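Local coordinates for osmolarity sensor protein EnvZ (Escherichia coli, PDB 5XGA) that probably senses osmotic conditions as the periplasmic domain of a membrane histidine kinase, whose kinase part phosphorylates itself on histidine and passes the phosphate on, at residues A[64-69]-A[99-104]; A[88-93]-A[109-114]; A[26-29]-A[35-38]. One frame throughout, in Å; residues are numbered along the deposited sequence.

Interaction 1. Residues A[64-69]-A[99-104]; sequences AGLRWA and VVWLKT. With CPS (3-[(3-cholamidopropyl)dimethylammonio]-1-propanesulfonate), chain B.
Leu66 and Trp101 bring the two segments nearest, their CA atoms 6.9 Å apart, where the turn that follows helix 58-64 passes over strand 99-104 without a hydrogen bond between them. Gly65 is where the chain leaves the helix, at a positive phi of 147°; a side chain there would press on the preceding carbonyl and run into the indole. The turn is held from within by Trp68 N and Ala69 N, which donate to Gly65 O and Leu66 O.

Trp101 carries the contact from the strand side. With CG anti to its own carbonyl carbon (chi1 -70°), the indole leaves the strand toward the turn and slides under its backbone. Leu66 CA sits over the five-membered ring, 4.1 Å from its centroid and 13° off the ring normal, a CH-pi contact, while Leu66 N lies above the same ring system toward its rim. The Leu66 side chain crosses the indole at a slant, CD1 resting 4.0 Å from Trp101 CB. Ala64 O comes to the ring edge near its plane, and Ala69 CB approaches Trp101 CD1 obliquely at 3.9 Å.

The indole N-H is taken by Glu92 of strand 87-92, and Tyr56 meets the ring edge-to-face. At the far end of strand 99-104, Thr104 OG1 is 2.6 Å from O2 of the bound CPS detergent, a hydrogen bond in which either oxygen may donate. A strand tryptophan lying beneath a helix-to-strand turn in this way is plain packing of a connecting turn on a sheet, here the central antiparallel sheet of the alpha+beta EnvZ periplasmic domain.

Interaction 2. Residues A[88-93]-A[109-114]; sequences EVRVEV and NIWVRV. With CPS (3-[(3-cholamidopropyl)dimethylammonio]-1-propanesulfonate), chain B.
Two strands of the central antiparallel sheet, 87-92 and 110-115, meet here by side chains alone across the intervening strand 99-104; even the nearest CA atoms, those of Glu88 and Trp111, are 9.6 Å apart. The bridge is the indole of Trp111, whose six-membered end reaches Arg90 and Glu88. Trp111 CH2 stands 3.6 Å above the guanidinium plane of Arg90 and over its centre, with Arg90 NE 3.7 Å from that carbon. The two planes are 62° apart, so the indole points its outer carbons at the flat of the guanidinium instead of stacking on it. The Arg90 chain runs extended from CG to NE, which carries the group out to the indole.

Glu88 helps set the rotation of that guanidinium. Glu88 CG, anti to the backbone N, lies 3.8 Å from Trp111 CH2; the bend that follows at chi2 (76°) turns the carboxylate toward Arg90. The salt bridge from Arg90 NE to Glu88 OE2 is 2.9 Å long and nearly straight, 172° at the hydrogen; it lies in the guanidinium plane but meets the carboxylate from above its own. His71 ND1 is a second partner of OE2. An alanine in place of Arg90 would probably leave Glu88 OE2 without its salt-bridge mate and open a gap beside the end of the Trp111 indole.

Farther along, a water links Glu92 OE2 to Arg113 NE, 3.0 Å from each. Val112, from the neighbouring position on the strand, packs its CG2 3.8 Å from CPS C13, in the detergent pocket. Trp111, Arg90 and Glu88 thus pack together on one face of the five-stranded sheet, spanning the strand between them.

Interaction 3. Residues A[26-29]-A[35-38]; sequences TDKL and TQLV
Leu29 and Leu37 form the close-packed part of this contact, an antiparallel hydrogen-bonded pair with CA atoms 5.0 Å apart. Leu29 N donates to Leu37 O at 2.8 Å, and Leu37 N returns the bond to Leu29 O at 2.9 Å. CA-H...O contacts reinforce the same carbonyls: Lys28 CA approaches Leu37 O at 3.3 Å and Gln36 CA approaches Leu29 O. The two leucines leave the strands on one face, touching no nearer than 4.3 Å between Leu29 CB and Leu37 CB; of the two, Leu29 is buried and Leu37 exposed, so the tight part rests on the two backbone bonds and on Leu29.

The face carrying Lys28 and Val38 is the solvent side, with both residues exposed. These two make a non-hydrogen-bonded pair with CA atoms only 4.5 Å apart, and their side chains run alongside each other in the same direction. Lys28 starts with CG anti to its carbonyl carbon (chi1 -60°) and then bends at chi2 and chi4, a course that lays CD 3.8 Å from Gln36 CB and brings the amine end back beside Val38 CG1. Both the CD methylene and the amine end thus touch the opposite strand. At the strand's entry Thr26 OG1 donates to Lys28 O at 2.9 Å, from well above the carbonyl plane, linking a residue ahead of the strand to its first carbonyl.

The two strands are the arms of a beta hairpin separate from the five-stranded sheet; Leu29 packs against Tyr19 and Arg22 of helix 10-24, and the chain runs on from strand 36-38 toward helix 41-51.

Interactions 1 and 2 are one neighbourhood of the five-stranded antiparallel sheet, their centres about 3 Å apart. Their segments alternate along the chain: the turn after helix 58-64 packs on strand 99-104, which is flanked by strands 87-92 and 110-115, the two that interaction 2 joins. The same three-strand unit reaches a bound CPS through Thr104 and Val112. Interaction 3 comes first in the sequence and closes before the others open. Its hairpin lies on the opposite side of the chain's centre, about 29 Å and about 26 Å centre to centre from interactions 1 and 2, as a peripheral two-stranded element apart from the sheet.

Interaction 1. Residues A[64-69]-A[99-104]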
loop_
_atom_site.group_PDB
_atom_site.type_symbol
_atom_site.label_atom_id
_atom_site.label_comp_id
_atom_site.label_asym_id
_atom_site.label_seq_id
_atom_site.Cartn_x
_atom_site.Cartn_y
_atom_site.Cartn_z
ATOM N N ALA A 64 -16.742 -2.658 4.506
ATOM C CA ALA A 64 -16.390 -3.197 3.193
ATOM C C ALA A 64 -15.390 -4.353 3.254
ATOM O O ALA A 64 -15.069 -4.964 2.224
ATOM C CB ALA A 64 -15.850 -2.101 2.315
ATOM N N GLY A 65 -14.900 -4.653 4.451
ATOM C CA GLY A 65 -13.978 -5.761 4.633
ATOM C C GLY A 65 -12.957 -5.522 5.728
ATOM O O GLY A 65 -12.295 -6.450 6.191
ATOM N N LEU A 66 -12.824 -4.268 6.138
ATOM C CA LEU A 66 -11.856 -3.912 7.165
ATOM C C LEU A 66 -12.126 -4.666 8.461
ATOM O O LEU A 66 -11.206 -5.039 9.177
ATOM C CB LEU A 66 -11.884 -2.409 7.420
ATOM C CG LEU A 66 -10.966 -1.946 8.551
ATOM C CD1 LEU A 66 -9.518 -2.258 8.215
ATOM C CD2 LEU A 66 -11.160 -0.468 8.807
ATOM N N ARG A 67 -13.397 -4.908 8.757
ATOM C CA ARG A 67 -13.744 -5.471 10.054
ATOM C C ARG A 67 -13.222 -6.890 10.232
ATOM O O ARG A 67 -12.956 -7.318 11.351
ATOM C CB ARG A 67 -15.254 -5.423 10.259
ATOM C CG ARG A 67 -15.725 -4.130 10.913
ATOM C CD ARG A 67 -15.686 -4.230 12.421
ATOM N NE ARG A 67 -16.382 -5.427 12.882
ATOM C CZ ARG A 67 -17.687 -5.488 13.139
ATOM N NH1 ARG A 67 -18.451 -4.413 12.990
ATOM N NH2 ARG A 67 -18.228 -6.626 13.550
ATOM N N TRP A 68 -13.047 -7.608 9.128
ATOM C CA TRP A 68 -12.534 -8.972 9.188
ATOM C C TRP A 68 -11.012 -8.991 9.070
ATOM O O TRP A 68 -10.368 -10.018 9.279
ATOM C CB TRP A 68 -13.158 -9.819 8.079
ATOM C CG TRP A 68 -14.620 -9.528 7.860
ATOM C CD1 TRP A 68 -15.244 -9.292 6.665
ATOM C CD2 TRP A 68 -15.635 -9.421 8.869
ATOM N NE1 TRP A 68 -16.584 -9.057 6.868
ATOM C CE2 TRP A 68 -16.850 -9.129 8.213
ATOM C CE3 TRP A 68 -15.634 -9.550 10.265
ATOM C CZ2 TRP A 68 -18.053 -8.960 8.906
ATOM C CZ3 TRP A 68 -16.832 -9.383 10.953
ATOM C CH2 TRP A 68 -18.023 -9.092 10.271
ATOM N N ALA A 69 -10.448 -7.841 8.728
ATOM C CA ALA A 69 -9.019 -7.718 8.483
ATOM C C ALA A 69 -8.221 -7.739 9.788
ATOM O O ALA A 69 -8.580 -7.059 10.746
ATOM C CB ALA A 69 -8.735 -6.432 7.708
ATOM N N VAL A 99 -6.640 -9.091 0.650
ATOM C CA VAL A 99 -6.863 -7.674 0.442
ATOM C C VAL A 99 -6.119 -6.912 1.535
ATOM O O VAL A 99 -6.329 -7.162 2.724
ATOM C CB VAL A 99 -8.357 -7.335 0.458
ATOM C CG1 VAL A 99 -8.576 -5.829 0.322
ATOM C CG2 VAL A 99 -9.064 -8.071 -0.660
ATOM N N VAL A 100 -5.225 -6.009 1.141
ATOM C CA VAL A 100 -4.464 -5.234 2.117
ATOM C C VAL A 100 -5.200 -3.943 2.438
ATOM O O VAL A 100 -5.721 -3.264 1.543
ATOM C CB VAL A 100 -3.038 -4.909 1.614
ATOM C CG1 VAL A 100 -2.354 -3.888 2.546
ATOM C CG2 VAL A 100 -2.217 -6.188 1.494
ATOM N N TRP A 101 -5.285 -3.643 3.727
ATOM C CA TRP A 101 -5.862 -2.400 4.209
ATOM C C TRP A 101 -4.741 -1.614 4.882
ATOM O O TRP A 101 -4.059 -2.145 5.751
ATOM C CB TRP A 101 -7.011 -2.667 5.187
ATOM C CG TRP A 101 -8.232 -3.239 4.530
ATOM C CD1 TRP A 101 -8.506 -4.559 4.297
ATOM C CD2 TRP A 101 -9.347 -2.500 4.022
ATOM N NE1 TRP A 101 -9.721 -4.684 3.663
ATOM C CE2 TRP A 101 -10.260 -3.431 3.490
ATOM C CE3 TRP A 101 -9.662 -1.136 3.968
ATOM C CZ2 TRP A 101 -11.467 -3.042 2.911
ATOM C CZ3 TRP A 101 -10.858 -0.749 3.394
ATOM C CH2 TRP A 101 -11.748 -1.699 2.869
ATOM N N LEU A 102 -4.560 -0.366 4.460
ATOM C CA LEU A 102 -3.414 0.446 4.843
ATOM C C LEU A 102 -3.886 1.806 5.339
ATOM O O LEU A 102 -4.723 2.446 4.700
ATOM C CB LEU A 102 -2.462 0.618 3.642
ATOM C CG LEU A 102 -1.358 1.661 3.749
ATOM C CD1 LEU A 102 -0.283 1.218 4.737
ATOM C CD2 LEU A 102 -0.747 1.957 2.397
ATOM N N LYS A 103 -3.365 2.231 6.490
ATOM C CA LYS A 103 -3.579 3.580 6.981
ATOM C C LYS A 103 -2.226 4.165 7.384
ATOM O O LYS A 103 -1.390 3.457 7.948
ATOM C CB LYS A 103 -4.565 3.587 8.165
ATOM C CG LYS A 103 -4.844 4.984 8.709
ATOM C CD LYS A 103 -5.988 5.008 9.713
ATOM C CE LYS A 103 -7.345 5.174 9.015
ATOM N NZ LYS A 103 -8.427 5.435 10.013
ATOM N N THR A 104 -1.994 5.438 7.068
ATOM C CA THR A 104 -0.720 6.077 7.418
ATOM C C THR A 104 -0.921 7.362 8.174
ATOM O O THR A 104 -2.021 7.913 8.205
ATOM C CB THR A 104 0.151 6.426 6.191
ATOM O OG1 THR A 104 -0.292 7.673 5.628
ATOM C CG2 THR A 104 0.135 5.300 5.139
HETATM C C1 CPS B . -1.026 7.400 0.333
HETATM C C2 CPS B . -2.099 8.244 -0.315
HETATM C C3 CPS B . -0.370 10.031 -0.871
HETATM C C4 CPS B . -0.030 11.503 -0.883
HETATM C C5 CPS B . -1.092 12.305 -1.557
HETATM C C6 CPS B . -2.404 11.993 -0.887
HETATM C C7 CPS B . -3.399 12.971 -1.434
HETATM C C8 CPS B . -2.545 14.209 -1.586
HETATM C C9 CPS B . -1.094 13.803 -1.328
HETATM C C10 CPS B . -1.042 11.961 -3.040
HETATM C C11 CPS B . -2.139 7.852 -1.773
HETATM C C12 CPS B . -0.980 7.581 1.838
HETATM C C13 CPS B . -2.312 7.202 2.435
HETATM C C14 CPS B . -3.371 8.136 1.873
HETATM C C15 CPS B . -3.443 7.992 0.373
HETATM C C16 CPS B . -4.567 8.852 -0.180
HETATM C C17 CPS B . -4.193 10.329 -0.285
HETATM C C18 CPS B . -2.818 10.535 -0.954
HETATM C C19 CPS B . -1.738 9.724 -0.277
HETATM C C20 CPS B . -0.103 14.686 -2.116
HETATM C C21 CPS B . 1.354 14.216 -2.119
HETATM C C22 CPS B . -0.187 16.146 -1.681
HETATM C C23 CPS B . 0.508 17.171 -2.561
HETATM C C24 CPS B . -0.199 18.516 -2.446
HETATM C C25 CPS B . -1.600 20.232 -3.528
HETATM C C26 CPS B . -2.385 20.509 -4.825
HETATM C C27 CPS B . -3.230 21.796 -4.813
HETATM C C28 CPS B . -2.627 22.604 -6.974
HETATM C C29 CPS B . -4.378 21.011 -6.778
HETATM C C30 CPS B . -4.808 23.193 -5.948
HETATM N N1 CPS B . -0.874 18.952 -3.513
HETATM N N2 CPS B . -3.755 22.175 -6.141
HETATM O O1 CPS B . -0.148 19.193 -1.426
HETATM O O2 CPS B . -2.210 7.236 3.858
HETATM O O3 CPS B . -4.300 10.955 0.994
HETATM O O4 CPS B . 0.056 11.929 0.452
#

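Interaction 2. Residues A[88-93]-A[109-114]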
loop_
_atom_site.group_PDB
_atom_site.type_symbol
_atom_site.label_atom_id
_atom_site.label_comp_id
_atom_site.label_asym_id
_atom_site.label_seq_id
_atom_site.Cartn_x
_atom_site.Cartn_y
_atom_site.Cartn_z
ATOM N N GLU A 88 -0.246 1.503 9.662
ATOM C CA GLU A 88 -0.943 0.292 10.045
ATOM C C GLU A 88 -1.259 -0.513 8.777
ATOM O O GLU A 88 -1.808 0.030 7.830
ATOM C CB GLU A 88 -2.228 0.627 10.810
ATOM C CG GLU A 88 -3.250 -0.502 10.907
ATOM C CD GLU A 88 -2.876 -1.562 11.908
ATOM O OE1 GLU A 88 -1.704 -1.982 11.902
ATOM O OE2 GLU A 88 -3.755 -1.984 12.694
ATOM N N VAL A 89 -0.890 -1.790 8.765
ATOM C CA VAL A 89 -1.273 -2.687 7.686
ATOM C C VAL A 89 -2.137 -3.797 8.264
ATOM O O VAL A 89 -1.730 -4.494 9.192
ATOM C CB VAL A 89 -0.049 -3.304 6.973
ATOM C CG1 VAL A 89 -0.483 -4.434 6.037
ATOM C CG2 VAL A 89 0.764 -2.212 6.220
ATOM N N ARG A 90 -3.334 -3.954 7.715
ATOM C CA ARG A 90 -4.195 -5.072 8.089
ATOM C C ARG A 90 -4.483 -5.904 6.855
ATOM O O ARG A 90 -4.534 -5.367 5.739
ATOM C CB ARG A 90 -5.494 -4.570 8.720
ATOM C CG ARG A 90 -5.290 -3.797 10.004
ATOM C CD ARG A 90 -6.590 -3.625 10.766
ATOM N NE ARG A 90 -6.468 -2.525 11.713
ATOM C CZ ARG A 90 -7.496 -1.851 12.210
ATOM N NH1 ARG A 90 -8.731 -2.180 11.853
ATOM N NH2 ARG A 90 -7.288 -0.850 13.054
ATOM N N VAL A 91 -4.659 -7.212 7.027
ATOM C CA VAL A 91 -4.914 -8.056 5.861
ATOM C C VAL A 91 -6.172 -8.881 6.031
ATOM O O VAL A 91 -6.358 -9.587 7.034
ATOM C CB VAL A 91 -3.751 -9.010 5.551
ATOM C CG1 VAL A 91 -4.065 -9.817 4.278
ATOM C CG2 VAL A 91 -2.440 -8.231 5.382
ATOM N N GLU A 92 -7.025 -8.769 5.024
ATOM C CA GLU A 92 -8.265 -9.518 4.936
ATOM C C GLU A 92 -7.963 -10.734 4.092
ATOM O O GLU A 92 -7.832 -10.643 2.864
ATOM C CB GLU A 92 -9.364 -8.634 4.334
ATOM C CG GLU A 92 -10.610 -9.314 3.860
ATOM C CD GLU A 92 -11.568 -8.319 3.238
ATOM O OE1 GLU A 92 -12.692 -8.709 2.875
ATOM O OE2 GLU A 92 -11.188 -7.133 3.110
ATOM N N VAL A 93 -7.778 -11.864 4.763
ATOM C CA VAL A 93 -7.388 -13.087 4.078
ATOM C C VAL A 93 -8.637 -13.832 3.648
ATOM O O VAL A 93 -8.566 -14.920 3.077
ATOM C CB VAL A 93 -6.495 -13.974 4.958
ATOM C CG1 VAL A 93 -5.088 -13.381 5.033
ATOM C CG2 VAL A 93 -7.099 -14.127 6.349
ATOM N N ASN A 109 -7.593 9.685 8.582
ATOM C CA ASN A 109 -9.019 9.387 8.430
ATOM C C ASN A 109 -9.377 8.681 7.115
ATOM O O ASN A 109 -10.553 8.582 6.772
ATOM C CB ASN A 109 -9.841 10.671 8.555
ATOM C CG ASN A 109 -9.749 11.291 9.937
ATOM O OD1 ASN A 109 -9.925 10.615 10.956
ATOM N ND2 ASN A 109 -9.458 12.585 9.978
ATOM N N ILE A 110 -8.363 8.195 6.398
ATOM C CA ILE A 110 -8.557 7.441 5.151
ATOM C C ILE A 110 -7.960 6.035 5.259
ATOM O O ILE A 110 -6.809 5.872 5.676
ATOM C CB ILE A 110 -7.904 8.159 3.930
ATOM C CG1 ILE A 110 -8.556 9.516 3.677
ATOM C CG2 ILE A 110 -7.969 7.288 2.675
ATOM C CD1 ILE A 110 -10.059 9.435 3.470
ATOM N N TRP A 111 -8.737 5.023 4.882
ATOM C CA TRP A 111 -8.187 3.695 4.678
ATOM C C TRP A 111 -7.896 3.459 3.196
ATOM O O TRP A 111 -8.724 3.756 2.332
ATOM C CB TRP A 111 -9.143 2.620 5.193
ATOM C CG TRP A 111 -9.062 2.410 6.674
ATOM C CD1 TRP A 111 -9.880 2.948 7.624
ATOM C CD2 TRP A 111 -8.108 1.604 7.377
ATOM N NE1 TRP A 111 -9.501 2.520 8.875
ATOM C CE2 TRP A 111 -8.412 1.693 8.750
ATOM C CE3 TRP A 111 -7.023 0.813 6.978
ATOM C CZ2 TRP A 111 -7.669 1.033 9.726
ATOM C CZ3 TRP A 111 -6.294 0.147 7.948
ATOM C CH2 TRP A 111 -6.612 0.273 9.307
ATOM N N VAL A 112 -6.721 2.917 2.912
ATOM C CA VAL A 112 -6.337 2.561 1.547
ATOM C C VAL A 112 -6.579 1.072 1.338
ATOM O O VAL A 112 -6.020 0.246 2.066
ATOM C CB VAL A 112 -4.853 2.912 1.277
ATOM C CG1 VAL A 112 -4.382 2.332 -0.031
ATOM C CG2 VAL A 112 -4.650 4.432 1.303
ATOM N N ARG A 113 -7.427 0.731 0.368
ATOM C CA ARG A 113 -7.728 -0.668 0.088
ATOM C C ARG A 113 -7.040 -1.117 -1.184
ATOM O O ARG A 113 -7.259 -0.538 -2.245
ATOM C CB ARG A 113 -9.233 -0.900 -0.049
ATOM C CG ARG A 113 -9.576 -2.372 -0.306
ATOM C CD ARG A 113 -11.004 -2.522 -0.801
ATOM N NE ARG A 113 -11.355 -3.930 -0.979
ATOM C CZ ARG A 113 -11.244 -4.593 -2.129
ATOM N NH1 ARG A 113 -10.800 -3.983 -3.219
ATOM N NH2 ARG A 113 -11.590 -5.876 -2.188
ATOM N N VAL A 114 -6.213 -2.154 -1.073
ATOM C CA VAL A 114 -5.455 -2.661 -2.216
ATOM C C VAL A 114 -5.511 -4.183 -2.262
ATOM O O VAL A 114 -4.920 -4.856 -1.420
ATOM C CB VAL A 114 -3.970 -2.216 -2.164
ATOM C CG1 VAL A 114 -3.279 -2.494 -3.485
ATOM C CG2 VAL A 114 -3.872 -0.742 -1.856
HETATM C C1 CPS B . -1.026 7.400 0.333
HETATM C C2 CPS B . -2.099 8.244 -0.315
HETATM C C3 CPS B . -0.370 10.031 -0.871
HETATM C C4 CPS B . -0.030 11.503 -0.883
HETATM C C5 CPS B . -1.092 12.305 -1.557
HETATM C C6 CPS B . -2.404 11.993 -0.887
HETATM C C7 CPS B . -3.399 12.971 -1.434
HETATM C C8 CPS B . -2.545 14.209 -1.586
HETATM C C9 CPS B . -1.094 13.803 -1.328
HETATM C C10 CPS B . -1.042 11.961 -3.040
HETATM C C11 CPS B . -2.139 7.852 -1.773
HETATM C C12 CPS B . -0.980 7.581 1.838
HETATM C C13 CPS B . -2.312 7.202 2.435
HETATM C C14 CPS B . -3.371 8.136 1.873
HETATM C C15 CPS B . -3.443 7.992 0.373
HETATM C C16 CPS B . -4.567 8.852 -0.180
HETATM C C17 CPS B . -4.193 10.329 -0.285
HETATM C C18 CPS B . -2.818 10.535 -0.954
HETATM C C19 CPS B . -1.738 9.724 -0.277
HETATM C C20 CPS B . -0.103 14.686 -2.116
HETATM C C21 CPS B . 1.354 14.216 -2.119
HETATM C C22 CPS B . -0.187 16.146 -1.681
HETATM C C23 CPS B . 0.508 17.171 -2.561
HETATM C C24 CPS B . -0.199 18.516 -2.446
HETATM C C25 CPS B . -1.600 20.232 -3.528
HETATM C C26 CPS B . -2.385 20.509 -4.825
HETATM C C27 CPS B . -3.230 21.796 -4.813
HETATM C C28 CPS B . -2.627 22.604 -6.974
HETATM C C29 CPS B . -4.378 21.011 -6.778
HETATM C C30 CPS B . -4.808 23.193 -5.948
HETATM N N1 CPS B . -0.874 18.952 -3.513
HETATM N N2 CPS B . -3.755 22.175 -6.141
HETATM O O1 CPS B . -0.148 19.193 -1.426
HETATM O O2 CPS B . -2.210 7.236 3.858
HETATM O O3 CPS B . -4.300 10.955 0.994
HETATM O O4 CPS B . 0.056 11.929 0.452
HETATM O O HOH W 1 -12.721 -5.873 0.854
#

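Interaction 3. Residues A[26-29]-A[35-38]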
loop_
_atom_site.group_PDB
_atom_site.type_symbol
_atom_site.label_atom_id
_atom_site.label_comp_id
_atom_site.label_asym_id
_atom_site.label_seq_id
_atom_site.Cartn_x
_atom_site.Cartn_y
_atom_site.Cartn_z
ATOM N N THR A 26 5.319 11.318 -3.100
ATOM C CA THR A 26 6.241 12.431 -3.269
ATOM C C THR A 26 6.617 12.670 -4.730
ATOM O O THR A 26 6.458 11.796 -5.575
ATOM C CB THR A 26 7.524 12.181 -2.433
ATOM O OG1 THR A 26 8.366 13.343 -2.451
ATOM C CG2 THR A 26 8.292 10.982 -2.988
ATOM N N ASP A 27 7.125 13.862 -5.018
ATOM C CA ASP A 27 7.637 14.153 -6.348
ATOM C C ASP A 27 9.155 13.937 -6.404
ATOM O O ASP A 27 9.761 13.992 -7.484
ATOM C CB ASP A 27 7.270 15.582 -6.773
ATOM C CG ASP A 27 7.823 16.641 -5.827
ATOM O OD1 ASP A 27 8.259 16.279 -4.719
ATOM O OD2 ASP A 27 7.811 17.836 -6.191
ATOM N N LYS A 28 9.743 13.647 -5.244
ATOM C CA LYS A 28 11.186 13.416 -5.108
ATOM C C LYS A 28 11.490 12.369 -4.041
ATOM O O LYS A 28 11.142 12.551 -2.869
ATOM C CB LYS A 28 11.915 14.724 -4.752
ATOM C CG LYS A 28 11.775 15.836 -5.777
ATOM C CD LYS A 28 13.128 16.195 -6.412
ATOM C CE LYS A 28 13.095 17.566 -7.097
ATOM N NZ LYS A 28 12.070 17.659 -8.189
ATOM N N LEU A 29 12.117 11.265 -4.437
ATOM C CA LEU A 29 12.617 10.307 -3.452
ATOM C C LEU A 29 13.891 10.866 -2.840
ATOM O O LEU A 29 14.827 11.209 -3.565
ATOM C CB LEU A 29 12.894 8.942 -4.073
ATOM C CG LEU A 29 11.748 8.008 -4.453
ATOM C CD1 LEU A 29 12.322 6.726 -5.065
ATOM C CD2 LEU A 29 10.873 7.686 -3.246
ATOM N N THR A 35 20.730 12.909 -1.997
ATOM C CA THR A 35 20.294 12.875 -3.387
ATOM C C THR A 35 18.777 12.850 -3.479
ATOM O O THR A 35 18.121 12.127 -2.728
ATOM C CB THR A 35 20.834 11.640 -4.129
ATOM O OG1 THR A 35 22.265 11.657 -4.116
ATOM C CG2 THR A 35 20.327 11.626 -5.568
ATOM N N GLN A 36 18.221 13.616 -4.414
ATOM C CA GLN A 36 16.781 13.569 -4.679
ATOM C C GLN A 36 16.465 13.073 -6.091
ATOM O O GLN A 36 16.779 13.736 -7.082
ATOM C CB GLN A 36 16.154 14.947 -4.453
ATOM C CG GLN A 36 16.047 15.325 -2.981
ATOM C CD GLN A 36 15.767 16.795 -2.773
ATOM O OE1 GLN A 36 14.672 17.176 -2.366
ATOM N NE2 GLN A 36 16.761 17.633 -3.050
ATOM N N LEU A 37 15.841 11.899 -6.172
ATOM C CA LEU A 37 15.441 11.324 -7.446
ATOM C C LEU A 37 14.041 11.805 -7.800
ATOM O O LEU A 37 13.094 11.568 -7.049
ATOM C CB LEU A 37 15.474 9.787 -7.383
ATOM C CG LEU A 37 16.736 9.151 -6.794
ATOM C CD1 LEU A 37 16.569 7.649 -6.621
ATOM C CD2 LEU A 37 17.930 9.441 -7.675
ATOM N N VAL A 38 13.899 12.466 -8.942
ATOM C CA VAL A 38 12.600 12.977 -9.334
ATOM C C VAL A 38 11.646 11.822 -9.685
ATOM O O VAL A 38 12.052 10.806 -10.252
ATOM C CB VAL A 38 12.716 13.948 -10.522
ATOM C CG1 VAL A 38 13.810 14.982 -10.244
ATOM C CG2 VAL A 38 13.008 13.199 -11.810
#